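Local coordinates for protein soluble cytochrome b558 (Ectothiorhodospira shaposhnikovii, PDB 1CXY) that binds a heme whose iron takes two axial ligands from the protein and, as a bacterial relative of cytochrome b5, probably takes part in electron transport, at residues F10-V15 against G54-E59; C24-H29 against Y33-Y38; P37-H42 against M48-C53. One frame throughout, in Å; residues are numbered along the deposited sequence. Where two conformers were deposited one is given.

Contact 1: residues F10-V15 against G54-E59; sequences FTLEQV and GQESTE
The CA atoms of Val15 and Gly54 lie 5.1 Å apart while those of Leu12 and Glu56 are separated by 7.3 Å, so the backbones come nearest where the short helix 12-15 ends. At that end Gly54 CA sits 3.3 Å from Val15 O, and the angle of 142° at the hydrogen marks a CA-H...O contact. Gly54 has a positive phi of 84°, a conformation readily open to a residue without a side chain. No direct hydrogen bond joins the segments; instead one water donates to both segments, reaching Leu12 O at 2.8 Å and Gly54 O at 2.7 Å.

Val15 points its side chain at the other segment. Its CG1 branch, anti to the backbone N (chi1 178°), lies alongside the Gly54 carbonyl, 3.7 Å from Gly54 O. Farther along, Leu12 CD2 meets Glu56 CB at 4.0 Å, a contact made by the aliphatic base of the glutamate alone. The rest of Glu56 bends away at chi2, and its OE2 accepts from Thr58 OG1 through the syn lone pair, with weak bonds from Thr58 N to both carboxylate oxygens. The helix 12-15 is itself opened by a capping box: Gln14 N donates to Thr11 OG1 at 3.1 Å, and Thr11 N returns a weak bond to Gln14 OE1.

Both segments rest on strand 23-28. Gly54 is joined to Trp25, and Gln55 and Ser57 to Ala27, by backbone hydrogen bonds, while Leu12 packs on Ala27 and Val15 reaches Trp25 and also Val32 of strand 31-34.

Contact 2: residues C24-H29 against Y33-Y38; sequences CWMAIH and YDLTPY. With HEM (protoporphyrin IX containing Fe), chain B.
Met26 and Leu35 both turn CG anti to their own carbonyl carbon (chi1 -64° and -72°), and the methionine then runs extended, so that its SD reaches Leu35 CD1 at 3.7 Å with the two chains crossing at about a right angle. The same SD is 3.7 Å from CBB of the heme. Behind this pair the hairpin backbone is regular: Met26 and Tyr33 form an antiparallel hydrogen-bonded pair, Met26 N to Tyr33 O at 3.0 Å and Tyr33 N to Met26 O at 2.9 Å. Leu35 N adds a bond to Cys24 O of 2.8 Å. Cys24 N finds a side chain instead, donating to Thr36 OG1 at 2.9 Å; that hydroxyl in turn donates to Asp34 OD1, which also accepts Thr36 N in an Asx turn. On the face bearing Trp25 and Asp34, Trp25 NE1 approaches Asp34 CG at 3.2 Å, ring and carboxylate planes 44° apart, but the angle to OD2 is too poor for a hydrogen bond. Tyr33 CE1 meets Ile28 CB at 3.8 Å, and the ring's edge, in plane, is turned to Ile28 O. The chemistry thus divides: polar groups prolong the ladder past the strand's end, whereas sulfur and aliphatic carbon wall the heme pocket.

Contact 3: residues P37-H42 against M48-C53; sequences PYVPNH and MMLVWC. With HEM (protoporphyrin IX containing Fe), chain B.
His42, one of the two axial ligands of the heme in this cytochrome b5 relative, meets Met49 on the side of the pocket formed by the loops around 37-42 and 48-53. His42 NE2 binds the heme iron at 2.0 Å. Two neighbours probably steady the imidazole. Met49 CB and SD both lie over one ring face, SD 4.2 Å from the centroid of the His42 ring and 26° off its normal. At the ring's edge, in its plane, His42 ND1 donates to a water at 2.8 Å; Met48 N donates weakly to this same water, which links the ligand to segment 48-53.

Met49, deposited in two conformers of which one is described, runs extended from the imidazole toward Tyr38. Its SD stands at the edge of the phenol, in the ring plane, a Met-aromatic contact, and its CE touches Tyr38 CD1 at 3.8 Å. The tyrosine ring, swung anti to the backbone N (chi1 -176°), presents a face to the heme vinyl, with CBC 3.4 Å above the ring plane, and brings Tyr38 OH to 3.3 Å from the heme CHD carbon. With alanine in place of Tyr38, the vinyl and the Met49 methyl would probably lose the ring they rest against and be freer to shift. Farther from the iron, Val39 CG1 meets Leu50 CD2 at 3.7 Å, the side chains crossing at about a right angle, an apolar contact between the two segments.

The second axial ligand, His70, binds the same iron, completing the bis-histidine coordination characteristic of the cytochrome b5 family.

In the fold
From the N terminus, the chain enters contact 1 at helix 12-15 and passes through the hairpin of strands 23-28 and 31-34, which contact 2 closes within a few residues. Contact 3 starts where contact 2 ends, the two sharing Pro37 and Tyr38, and closes a short loop within the heme-binding region. The chain then returns at 54-59 to complete contact 1, whose long loop encloses the other two; none cross. The Cys24-Cys53 disulfide joins contact 2 to contact 3, and the backbone around 54-57 runs alongside strand 23-28 and ties contact 1 to the hairpin. Contacts 2 and 3 both touch the heme, while contact 1 lies away from it.

Contact 1: residues F10-V15 against G54-E59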
loop_
_atom_site.group_PDB
_atom_site.type_symbol
_atom_site.label_atom_id
_atom_site.label_comp_id
_atom_site.label_asym_id
_atom_site.label_seq_id
_atom_site.Cartn_x
_atom_site.Cartn_y
_atom_site.Cartn_z
ATOM N N PHE A 10 5.597 -2.086 13.160
ATOM C CA PHE A 10 4.155 -2.054 13.346
ATOM C C PHE A 10 3.590 -3.464 13.366
ATOM O O PHE A 10 4.235 -4.388 12.856
ATOM C CB PHE A 10 3.486 -1.326 12.158
ATOM C CG PHE A 10 3.957 0.104 12.021
ATOM C CD1 PHE A 10 4.973 0.465 11.148
ATOM C CD2 PHE A 10 3.301 1.115 12.716
ATOM C CE1 PHE A 10 5.363 1.789 11.023
ATOM C CE2 PHE A 10 3.705 2.436 12.610
ATOM C CZ PHE A 10 4.741 2.771 11.758
ATOM N N THR A 11 2.355 -3.631 13.826
ATOM C CA THR A 11 1.708 -4.932 13.671
ATOM C C THR A 11 0.638 -4.805 12.590
ATOM O O THR A 11 0.230 -3.687 12.265
ATOM C CB THR A 11 0.975 -5.349 14.954
ATOM O OG1 THR A 11 -0.014 -4.318 15.192
ATOM C CG2 THR A 11 1.923 -5.470 16.134
ATOM N N LEU A 12 0.080 -5.929 12.131
ATOM C CA LEU A 12 -1.041 -5.846 11.196
ATOM C C LEU A 12 -2.255 -5.179 11.841
ATOM O O LEU A 12 -3.036 -4.553 11.133
ATOM C CB LEU A 12 -1.425 -7.220 10.647
ATOM C CG LEU A 12 -0.485 -7.753 9.551
ATOM C CD1 LEU A 12 -0.906 -9.154 9.133
ATOM C CD2 LEU A 12 -0.483 -6.841 8.334
ATOM N N GLU A 13 -2.412 -5.316 13.151
ATOM C CA GLU A 13 -3.544 -4.686 13.839
ATOM C C GLU A 13 -3.478 -3.171 13.778
ATOM O O GLU A 13 -4.513 -2.499 13.657
ATOM C CB GLU A 13 -3.581 -5.214 15.276
ATOM C CG GLU A 13 -4.035 -6.681 15.290
ATOM C CD GLU A 13 -3.035 -7.673 14.743
ATOM O OE1 GLU A 13 -1.799 -7.531 14.871
ATOM O OE2 GLU A 13 -3.463 -8.683 14.120
ATOM N N GLN A 14 -2.259 -2.632 13.891
ATOM C CA GLN A 14 -2.066 -1.185 13.787
ATOM C C GLN A 14 -2.324 -0.722 12.357
ATOM O O GLN A 14 -3.036 0.255 12.122
ATOM C CB GLN A 14 -0.636 -0.818 14.184
ATOM C CG GLN A 14 -0.406 -0.972 15.689
ATOM C CD GLN A 14 1.085 -0.880 15.966
ATOM O OE1 GLN A 14 1.672 -1.832 16.484
ATOM N NE2 GLN A 14 1.676 0.267 15.612
ATOM N N VAL A 15 -1.782 -1.482 11.387
ATOM C CA VAL A 15 -2.065 -1.128 9.982
ATOM C C VAL A 15 -3.554 -1.106 9.697
ATOM O O VAL A 15 -4.032 -0.205 9.006
ATOM C CB VAL A 15 -1.381 -2.101 9.008
ATOM C CG1 VAL A 15 -1.701 -1.774 7.554
ATOM C CG2 VAL A 15 0.136 -2.000 9.223
ATOM N N GLY A 54 -5.517 -0.490 4.866
ATOM C CA GLY A 54 -5.494 -1.144 6.155
ATOM C C GLY A 54 -5.101 -2.606 6.109
ATOM O O GLY A 54 -5.087 -3.259 7.144
ATOM N N GLN A 55 -4.734 -3.154 4.931
ATOM C CA GLN A 55 -4.484 -4.567 4.814
ATOM C C GLN A 55 -3.055 -4.945 4.408
ATOM O O GLN A 55 -2.338 -4.187 3.770
ATOM C CB GLN A 55 -5.454 -5.186 3.766
ATOM C CG GLN A 55 -6.930 -4.986 4.114
ATOM C CD GLN A 55 -7.183 -5.961 5.264
ATOM O OE1 GLN A 55 -6.690 -7.089 5.231
ATOM N NE2 GLN A 55 -7.927 -5.598 6.287
ATOM N N GLU A 56 -2.777 -6.229 4.635
ATOM C CA GLU A 56 -1.661 -6.918 3.977
ATOM C C GLU A 56 -2.112 -7.120 2.526
ATOM O O GLU A 56 -3.174 -7.703 2.257
ATOM C CB GLU A 56 -1.418 -8.250 4.680
ATOM C CG GLU A 56 0.008 -8.740 4.490
ATOM C CD GLU A 56 0.362 -9.021 3.033
ATOM O OE1 GLU A 56 -0.437 -9.650 2.320
ATOM O OE2 GLU A 56 1.468 -8.622 2.634
ATOM N N SER A 57 -1.364 -6.504 1.596
ATOM C CA SER A 57 -1.795 -6.386 0.219
ATOM C C SER A 57 -0.760 -6.861 -0.801
ATOM O O SER A 57 -0.811 -6.422 -1.951
ATOM C CB SER A 57 -2.069 -4.889 -0.038
ATOM O OG SER A 57 -2.977 -4.362 0.932
ATOM N N THR A 58 0.136 -7.750 -0.390
ATOM C CA THR A 58 1.185 -8.196 -1.314
ATOM C C THR A 58 0.675 -8.787 -2.614
ATOM O O THR A 58 1.153 -8.448 -3.706
ATOM C CB THR A 58 2.132 -9.163 -0.576
ATOM O OG1 THR A 58 2.804 -8.523 0.519
ATOM C CG2 THR A 58 3.200 -9.703 -1.532
ATOM N N GLU A 59 -0.321 -9.681 -2.559
ATOM C CA GLU A 59 -0.815 -10.290 -3.801
ATOM C C GLU A 59 -1.383 -9.274 -4.773
ATOM O O GLU A 59 -1.123 -9.315 -5.982
ATOM C CB GLU A 59 -1.883 -11.328 -3.454
ATOM C CG GLU A 59 -2.497 -11.976 -4.685
ATOM C CD GLU A 59 -3.350 -13.181 -4.347
ATOM O OE1 GLU A 59 -2.857 -14.312 -4.561
ATOM O OE2 GLU A 59 -4.489 -13.015 -3.874
HETATM O O HOH W 1 -3.893 -5.261 8.527
#

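Contact 2: residues C24-H29 against Y33-Y38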
loop_
_atom_site.group_PDB
_atom_site.type_symbol
_atom_site.label_atom_id
_atom_site.label_comp_id
_atom_site.label_asym_id
_atom_site.label_seq_id
_atom_site.Cartn_x
_atom_site.Cartn_y
_atom_site.Cartn_z
ATOM N N CYS A 24 -4.969 5.835 4.812
ATOM C CA CYS A 24 -4.730 4.556 4.160
ATOM C C CYS A 24 -3.313 4.024 4.286
ATOM O O CYS A 24 -2.429 4.563 3.601
ATOM C CB CYS A 24 -5.057 4.778 2.668
ATOM S SG CYS A 24 -4.871 3.313 1.611
ATOM N N TRP A 25 -3.118 3.036 5.146
ATOM C CA TRP A 25 -1.795 2.391 5.253
ATOM C C TRP A 25 -1.907 0.989 4.663
ATOM O O TRP A 25 -2.998 0.389 4.613
ATOM C CB TRP A 25 -1.370 2.253 6.717
ATOM C CG TRP A 25 -0.998 3.524 7.429
ATOM C CD1 TRP A 25 -1.208 4.821 7.081
ATOM C CD2 TRP A 25 -0.357 3.569 8.721
ATOM N NE1 TRP A 25 -0.719 5.689 8.044
ATOM C CE2 TRP A 25 -0.206 4.917 9.072
ATOM C CE3 TRP A 25 0.099 2.569 9.588
ATOM C CZ2 TRP A 25 0.359 5.313 10.283
ATOM C CZ3 TRP A 25 0.686 2.946 10.793
ATOM C CH2 TRP A 25 0.814 4.313 11.106
ATOM N N MET A 26 -0.807 0.462 4.133
ATOM C CA MET A 26 -0.839 -0.935 3.690
ATOM C C MET A 26 0.436 -1.650 4.130
ATOM O O MET A 26 1.420 -0.969 4.360
ATOM C CB MET A 26 -0.860 -1.105 2.167
ATOM C CG MET A 26 -2.106 -0.536 1.540
ATOM S SD MET A 26 -2.083 -0.842 -0.240
ATOM C CE MET A 26 -3.502 0.201 -0.641
ATOM N N ALA A 27 0.375 -2.966 4.168
ATOM C CA ALA A 27 1.594 -3.749 4.415
ATOM C C ALA A 27 1.841 -4.522 3.107
ATOM O O ALA A 27 0.930 -5.180 2.575
ATOM C CB ALA A 27 1.466 -4.695 5.592
ATOM N N ILE A 28 3.030 -4.429 2.547
ATOM C CA ILE A 28 3.407 -5.107 1.293
ATOM C C ILE A 28 4.829 -5.645 1.487
ATOM O O ILE A 28 5.706 -4.880 1.899
ATOM C CB ILE A 28 3.396 -4.175 0.078
ATOM C CG1 ILE A 28 1.977 -3.707 -0.251
ATOM C CG2 ILE A 28 3.994 -4.834 -1.171
ATOM C CD1 ILE A 28 1.922 -2.489 -1.160
ATOM N N HIS A 29 5.049 -6.944 1.242
ATOM C CA HIS A 29 6.382 -7.512 1.429
ATOM C C HIS A 29 7.004 -7.241 2.788
ATOM O O HIS A 29 8.207 -6.927 2.877
ATOM C CB HIS A 29 7.324 -6.980 0.329
ATOM C CG HIS A 29 6.973 -7.502 -1.034
ATOM N ND1 HIS A 29 6.661 -8.822 -1.238
ATOM C CD2 HIS A 29 6.926 -6.885 -2.235
ATOM C CE1 HIS A 29 6.390 -8.986 -2.528
ATOM N NE2 HIS A 29 6.505 -7.840 -3.138
ATOM N N TYR A 33 3.492 1.061 4.660
ATOM C CA TYR A 33 3.497 2.282 3.874
ATOM C C TYR A 33 2.292 3.157 4.227
ATOM O O TYR A 33 1.169 2.651 4.363
ATOM C CB TYR A 33 3.330 1.907 2.377
ATOM C CG TYR A 33 4.417 0.988 1.854
ATOM C CD1 TYR A 33 4.303 -0.385 2.007
ATOM C CD2 TYR A 33 5.574 1.516 1.294
ATOM C CE1 TYR A 33 5.306 -1.242 1.561
ATOM C CE2 TYR A 33 6.579 0.658 0.842
ATOM C CZ TYR A 33 6.437 -0.692 1.004
ATOM O OH TYR A 33 7.451 -1.534 0.578
ATOM N N ASP A 34 2.473 4.457 4.292
ATOM C CA ASP A 34 1.373 5.393 4.528
ATOM C C ASP A 34 1.055 6.049 3.182
ATOM O O ASP A 34 1.777 6.902 2.678
ATOM C CB ASP A 34 1.772 6.427 5.578
ATOM C CG ASP A 34 0.679 7.480 5.743
ATOM O OD1 ASP A 34 -0.317 7.478 5.001
ATOM O OD2 ASP A 34 0.872 8.298 6.680
ATOM N N LEU A 35 0.051 5.451 2.526
ATOM C CA LEU A 35 -0.274 5.815 1.152
ATOM C C LEU A 35 -1.367 6.841 0.980
ATOM O O LEU A 35 -1.792 7.172 -0.142
ATOM C CB LEU A 35 -0.631 4.486 0.448
ATOM C CG LEU A 35 0.584 3.577 0.197
ATOM C CD1 LEU A 35 0.189 2.117 0.003
ATOM C CD2 LEU A 35 1.362 4.071 -1.022
ATOM N N THR A 36 -1.772 7.466 2.090
ATOM C CA THR A 36 -2.833 8.482 2.066
ATOM C C THR A 36 -2.651 9.573 1.030
ATOM O O THR A 36 -3.551 9.828 0.199
ATOM C CB THR A 36 -3.030 9.093 3.463
ATOM O OG1 THR A 36 -3.124 8.031 4.412
ATOM C CG2 THR A 36 -4.315 9.909 3.508
ATOM N N PRO A 37 -1.493 10.217 0.925
ATOM C CA PRO A 37 -1.234 11.245 -0.069
ATOM C C PRO A 37 -1.243 10.670 -1.484
ATOM O O PRO A 37 -1.632 11.385 -2.420
ATOM C CB PRO A 37 0.159 11.812 0.273
ATOM C CG PRO A 37 0.789 10.664 1.021
ATOM C CD PRO A 37 -0.344 10.096 1.846
ATOM N N TYR A 38 -0.899 9.407 -1.650
ATOM C CA TYR A 38 -0.836 8.842 -3.008
ATOM C C TYR A 38 -2.185 8.463 -3.574
ATOM O O TYR A 38 -2.368 8.508 -4.793
ATOM C CB TYR A 38 0.121 7.635 -2.999
ATOM C CG TYR A 38 0.281 7.080 -4.407
ATOM C CD1 TYR A 38 -0.416 5.945 -4.800
ATOM C CD2 TYR A 38 1.018 7.788 -5.342
ATOM C CE1 TYR A 38 -0.323 5.502 -6.112
ATOM C CE2 TYR A 38 1.119 7.342 -6.652
ATOM C CZ TYR A 38 0.431 6.203 -7.023
ATOM O OH TYR A 38 0.525 5.781 -8.329
HETATM C CHA HEM B . -1.379 0.937 -12.212
HETATM C CHB HEM B . -3.791 -1.991 -9.212
HETATM C CHC HEM B . -1.248 -0.230 -5.496
HETATM C CHD HEM B . 1.256 2.613 -8.507
HETATM C C1A HEM B . -2.324 0.076 -11.709
HETATM C C2A HEM B . -3.436 -0.495 -12.446
HETATM C C3A HEM B . -4.078 -1.325 -11.613
HETATM C C4A HEM B . -3.404 -1.268 -10.323
HETATM C CMA HEM B . -5.328 -2.193 -11.881
HETATM C CAA HEM B . -3.758 -0.234 -13.937
HETATM C CBA HEM B . -3.545 -1.457 -14.890
HETATM C CGA HEM B . -2.098 -1.712 -15.204
HETATM O O1A HEM B . -1.283 -0.770 -15.034
HETATM O O2A HEM B . -1.739 -2.834 -15.647
HETATM C C1B HEM B . -3.277 -1.801 -7.940
HETATM C C2B HEM B . -3.673 -2.522 -6.757
HETATM C C3B HEM B . -2.949 -2.059 -5.735
HETATM C C4B HEM B . -2.110 -1.000 -6.246
HETATM C CMB HEM B . -4.713 -3.671 -6.772
HETATM C CAB HEM B . -2.982 -2.524 -4.263
HETATM C CBB HEM B . -1.884 -2.648 -3.516
HETATM C C1C HEM B . -0.360 0.698 -5.986
HETATM C C2C HEM B . 0.584 1.458 -5.198
HETATM C C3C HEM B . 1.292 2.239 -6.028
HETATM C C4C HEM B . 0.805 1.975 -7.380
HETATM C CMC HEM B . 0.698 1.307 -3.667
HETATM C CAC HEM B . 2.460 3.210 -5.765
HETATM C CBC HEM B . 2.528 4.039 -4.744
HETATM C C1D HEM B . 0.764 2.378 -9.776
HETATM C C2D HEM B . 1.337 2.921 -10.980
HETATM C C3D HEM B . 0.613 2.451 -12.001
HETATM C C4D HEM B . -0.423 1.602 -11.469
HETATM C CMD HEM B . 2.553 3.877 -11.018
HETATM C CAD HEM B . 0.827 2.667 -13.524
HETATM C CBD HEM B . 1.395 1.349 -14.124
HETATM C CGD HEM B . 2.694 0.886 -13.519
HETATM O O1D HEM B . 2.849 -0.295 -13.146
HETATM O O2D HEM B . 3.648 1.715 -13.445
HETATM N NA HEM B . -2.351 -0.389 -10.404
HETATM N NB HEM B . -2.303 -0.867 -7.608
HETATM N NC HEM B . -0.215 1.060 -7.309
HETATM N ND HEM B . -0.301 1.552 -10.097
HETATM FE FE HEM B . -1.261 0.305 -8.851
#

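Contact 3: residues P37-H42 against M48-C53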
loop_
_atom_site.group_PDB
_atom_site.type_symbol
_atom_site.label_atom_id
_atom_site.label_comp_id
_atom_site.label_asym_id
_atom_site.label_seq_id
_atom_site.Cartn_x
_atom_site.Cartn_y
_atom_site.Cartn_z
ATOM N N PRO A 37 -1.493 10.217 0.925
ATOM C CA PRO A 37 -1.234 11.245 -0.069
ATOM C C PRO A 37 -1.243 10.670 -1.484
ATOM O O PRO A 37 -1.632 11.385 -2.420
ATOM C CB PRO A 37 0.159 11.812 0.273
ATOM C CG PRO A 37 0.789 10.664 1.021
ATOM C CD PRO A 37 -0.344 10.096 1.846
ATOM N N TYR A 38 -0.899 9.407 -1.650
ATOM C CA TYR A 38 -0.836 8.842 -3.008
ATOM C C TYR A 38 -2.185 8.463 -3.574
ATOM O O TYR A 38 -2.368 8.508 -4.793
ATOM C CB TYR A 38 0.121 7.635 -2.999
ATOM C CG TYR A 38 0.281 7.080 -4.407
ATOM C CD1 TYR A 38 -0.416 5.945 -4.800
ATOM C CD2 TYR A 38 1.018 7.788 -5.342
ATOM C CE1 TYR A 38 -0.323 5.502 -6.112
ATOM C CE2 TYR A 38 1.119 7.342 -6.652
ATOM C CZ TYR A 38 0.431 6.203 -7.023
ATOM O OH TYR A 38 0.525 5.781 -8.329
ATOM N N VAL A 39 -3.170 8.182 -2.737
ATOM C CA VAL A 39 -4.501 7.752 -3.109
ATOM C C VAL A 39 -5.078 8.371 -4.363
ATOM O O VAL A 39 -5.279 7.660 -5.356
ATOM C CB VAL A 39 -5.455 7.886 -1.901
ATOM C CG1 VAL A 39 -6.933 7.867 -2.259
ATOM C CG2 VAL A 39 -5.187 6.709 -0.952
ATOM N N PRO A 40 -5.232 9.682 -4.438
ATOM C CA PRO A 40 -5.844 10.318 -5.598
ATOM C C PRO A 40 -5.004 10.257 -6.849
ATOM O O PRO A 40 -5.497 10.537 -7.952
ATOM C CB PRO A 40 -6.108 11.750 -5.128
ATOM C CG PRO A 40 -5.086 11.968 -4.062
ATOM C CD PRO A 40 -5.011 10.649 -3.330
ATOM N N ASN A 41 -3.730 9.893 -6.756
ATOM C CA ASN A 41 -2.846 9.851 -7.905
ATOM C C ASN A 41 -2.718 8.473 -8.543
ATOM O O ASN A 41 -1.979 8.352 -9.519
ATOM C CB ASN A 41 -1.457 10.331 -7.483
ATOM C CG ASN A 41 -1.505 11.804 -7.102
ATOM O OD1 ASN A 41 -2.213 12.608 -7.709
ATOM N ND2 ASN A 41 -0.749 12.119 -6.061
ATOM N N HIS A 42 -3.291 7.448 -7.934
ATOM C CA HIS A 42 -3.120 6.108 -8.501
ATOM C C HIS A 42 -3.746 6.003 -9.894
ATOM O O HIS A 42 -4.921 6.329 -10.035
ATOM C CB HIS A 42 -3.780 5.085 -7.563
ATOM C CG HIS A 42 -3.541 3.662 -7.974
ATOM N ND1 HIS A 42 -4.534 2.747 -8.237
ATOM C CD2 HIS A 42 -2.362 3.030 -8.198
ATOM C CE1 HIS A 42 -3.994 1.595 -8.588
ATOM N NE2 HIS A 42 -2.684 1.738 -8.576
ATOM N N MET A 48 -9.314 1.177 -7.147
ATOM C CA MET A 48 -8.783 -0.166 -6.982
ATOM C C MET A 48 -7.874 -0.371 -5.788
ATOM O O MET A 48 -7.713 -1.428 -5.177
ATOM C CB MET A 48 -7.945 -0.473 -8.266
ATOM C CG MET A 48 -8.972 -0.690 -9.383
ATOM S SD MET A 48 -9.465 -2.426 -9.324
ATOM C CE MET A 48 -7.900 -3.246 -9.570
ATOM N N MET A 49 -7.175 0.715 -5.457
ATOM C CA MET A 49 -6.245 0.628 -4.318
ATOM C C MET A 49 -6.999 0.733 -3.022
ATOM O O MET A 49 -6.646 0.130 -1.998
ATOM C CB MET A 49 -5.240 1.748 -4.599
ATOM C CG MET A 49 -3.960 1.674 -3.799
ATOM S SD MET A 49 -3.015 3.179 -4.163
ATOM C CE MET A 49 -1.951 3.197 -2.725
ATOM N N LEU A 50 -8.156 1.427 -3.024
ATOM C CA LEU A 50 -8.922 1.623 -1.804
ATOM C C LEU A 50 -9.381 0.373 -1.101
ATOM O O LEU A 50 -9.350 0.357 0.141
ATOM C CB LEU A 50 -10.145 2.528 -2.057
ATOM C CG LEU A 50 -9.790 3.845 -2.753
ATOM C CD1 LEU A 50 -11.051 4.663 -3.008
ATOM C CD2 LEU A 50 -8.792 4.671 -1.947
ATOM N N VAL A 51 -9.660 -0.733 -1.797
ATOM C CA VAL A 51 -10.058 -1.959 -1.123
ATOM C C VAL A 51 -8.942 -2.513 -0.247
ATOM O O VAL A 51 -9.220 -3.293 0.655
ATOM C CB VAL A 51 -10.574 -3.036 -2.117
ATOM C CG1 VAL A 51 -10.764 -2.477 -3.519
ATOM C CG2 VAL A 51 -9.798 -4.327 -2.165
ATOM N N TRP A 52 -7.681 -2.119 -0.490
ATOM C CA TRP A 52 -6.569 -2.639 0.293
ATOM C C TRP A 52 -6.115 -1.715 1.416
ATOM O O TRP A 52 -5.224 -2.136 2.172
ATOM C CB TRP A 52 -5.370 -2.966 -0.646
ATOM C CG TRP A 52 -5.850 -4.001 -1.638
ATOM C CD1 TRP A 52 -6.289 -3.824 -2.914
ATOM C CD2 TRP A 52 -6.083 -5.368 -1.298
ATOM N NE1 TRP A 52 -6.779 -5.017 -3.402
ATOM C CE2 TRP A 52 -6.657 -5.982 -2.443
ATOM C CE3 TRP A 52 -5.849 -6.135 -0.155
ATOM C CZ2 TRP A 52 -6.990 -7.332 -2.446
ATOM C CZ3 TRP A 52 -6.183 -7.482 -0.158
ATOM C CH2 TRP A 52 -6.747 -8.055 -1.317
ATOM N N CYS A 53 -6.725 -0.546 1.575
ATOM C CA CYS A 53 -6.284 0.285 2.723
ATOM C C CYS A 53 -6.520 -0.512 4.001
ATOM O O CYS A 53 -7.556 -1.163 4.218
ATOM C CB CYS A 53 -7.104 1.573 2.776
ATOM S SG CYS A 53 -6.788 2.661 1.381
HETATM C CHA HEM B . -1.379 0.937 -12.212
HETATM C CHB HEM B . -3.791 -1.991 -9.212
HETATM C CHC HEM B . -1.248 -0.230 -5.496
HETATM C CHD HEM B . 1.256 2.613 -8.507
HETATM C C1A HEM B . -2.324 0.076 -11.709
HETATM C C2A HEM B . -3.436 -0.495 -12.446
HETATM C C3A HEM B . -4.078 -1.325 -11.613
HETATM C C4A HEM B . -3.404 -1.268 -10.323
HETATM C CMA HEM B . -5.328 -2.193 -11.881
HETATM C CAA HEM B . -3.758 -0.234 -13.937
HETATM C CBA HEM B . -3.545 -1.457 -14.890
HETATM C CGA HEM B . -2.098 -1.712 -15.204
HETATM O O1A HEM B . -1.283 -0.770 -15.034
HETATM O O2A HEM B . -1.739 -2.834 -15.647
HETATM C C1B HEM B . -3.277 -1.801 -7.940
HETATM C C2B HEM B . -3.673 -2.522 -6.757
HETATM C C3B HEM B . -2.949 -2.059 -5.735
HETATM C C4B HEM B . -2.110 -1.000 -6.246
HETATM C CMB HEM B . -4.713 -3.671 -6.772
HETATM C CAB HEM B . -2.982 -2.524 -4.263
HETATM C CBB HEM B . -1.884 -2.648 -3.516
HETATM C C1C HEM B . -0.360 0.698 -5.986
HETATM C C2C HEM B . 0.584 1.458 -5.198
HETATM C C3C HEM B . 1.292 2.239 -6.028
HETATM C C4C HEM B . 0.805 1.975 -7.380
HETATM C CMC HEM B . 0.698 1.307 -3.667
HETATM C CAC HEM B . 2.460 3.210 -5.765
HETATM C CBC HEM B . 2.528 4.039 -4.744
HETATM C C1D HEM B . 0.764 2.378 -9.776
HETATM C C2D HEM B . 1.337 2.921 -10.980
HETATM C C3D HEM B . 0.613 2.451 -12.001
HETATM C C4D HEM B . -0.423 1.602 -11.469
HETATM C CMD HEM B . 2.553 3.877 -11.018
HETATM C CAD HEM B . 0.827 2.667 -13.524
HETATM C CBD HEM B . 1.395 1.349 -14.124
HETATM C CGD HEM B . 2.694 0.886 -13.519
HETATM O O1D HEM B . 2.849 -0.295 -13.146
HETATM O O2D HEM B . 3.648 1.715 -13.445
HETATM N NA HEM B . -2.351 -0.389 -10.404
HETATM N NB HEM B . -2.303 -0.867 -7.608
HETATM N NC HEM B . -0.215 1.060 -7.309
HETATM N ND HEM B . -0.301 1.552 -10.097
HETATM FE FE HEM B . -1.261 0.305 -8.851
HETATM O O HOH W 2 -7.247 3.249 -7.753
#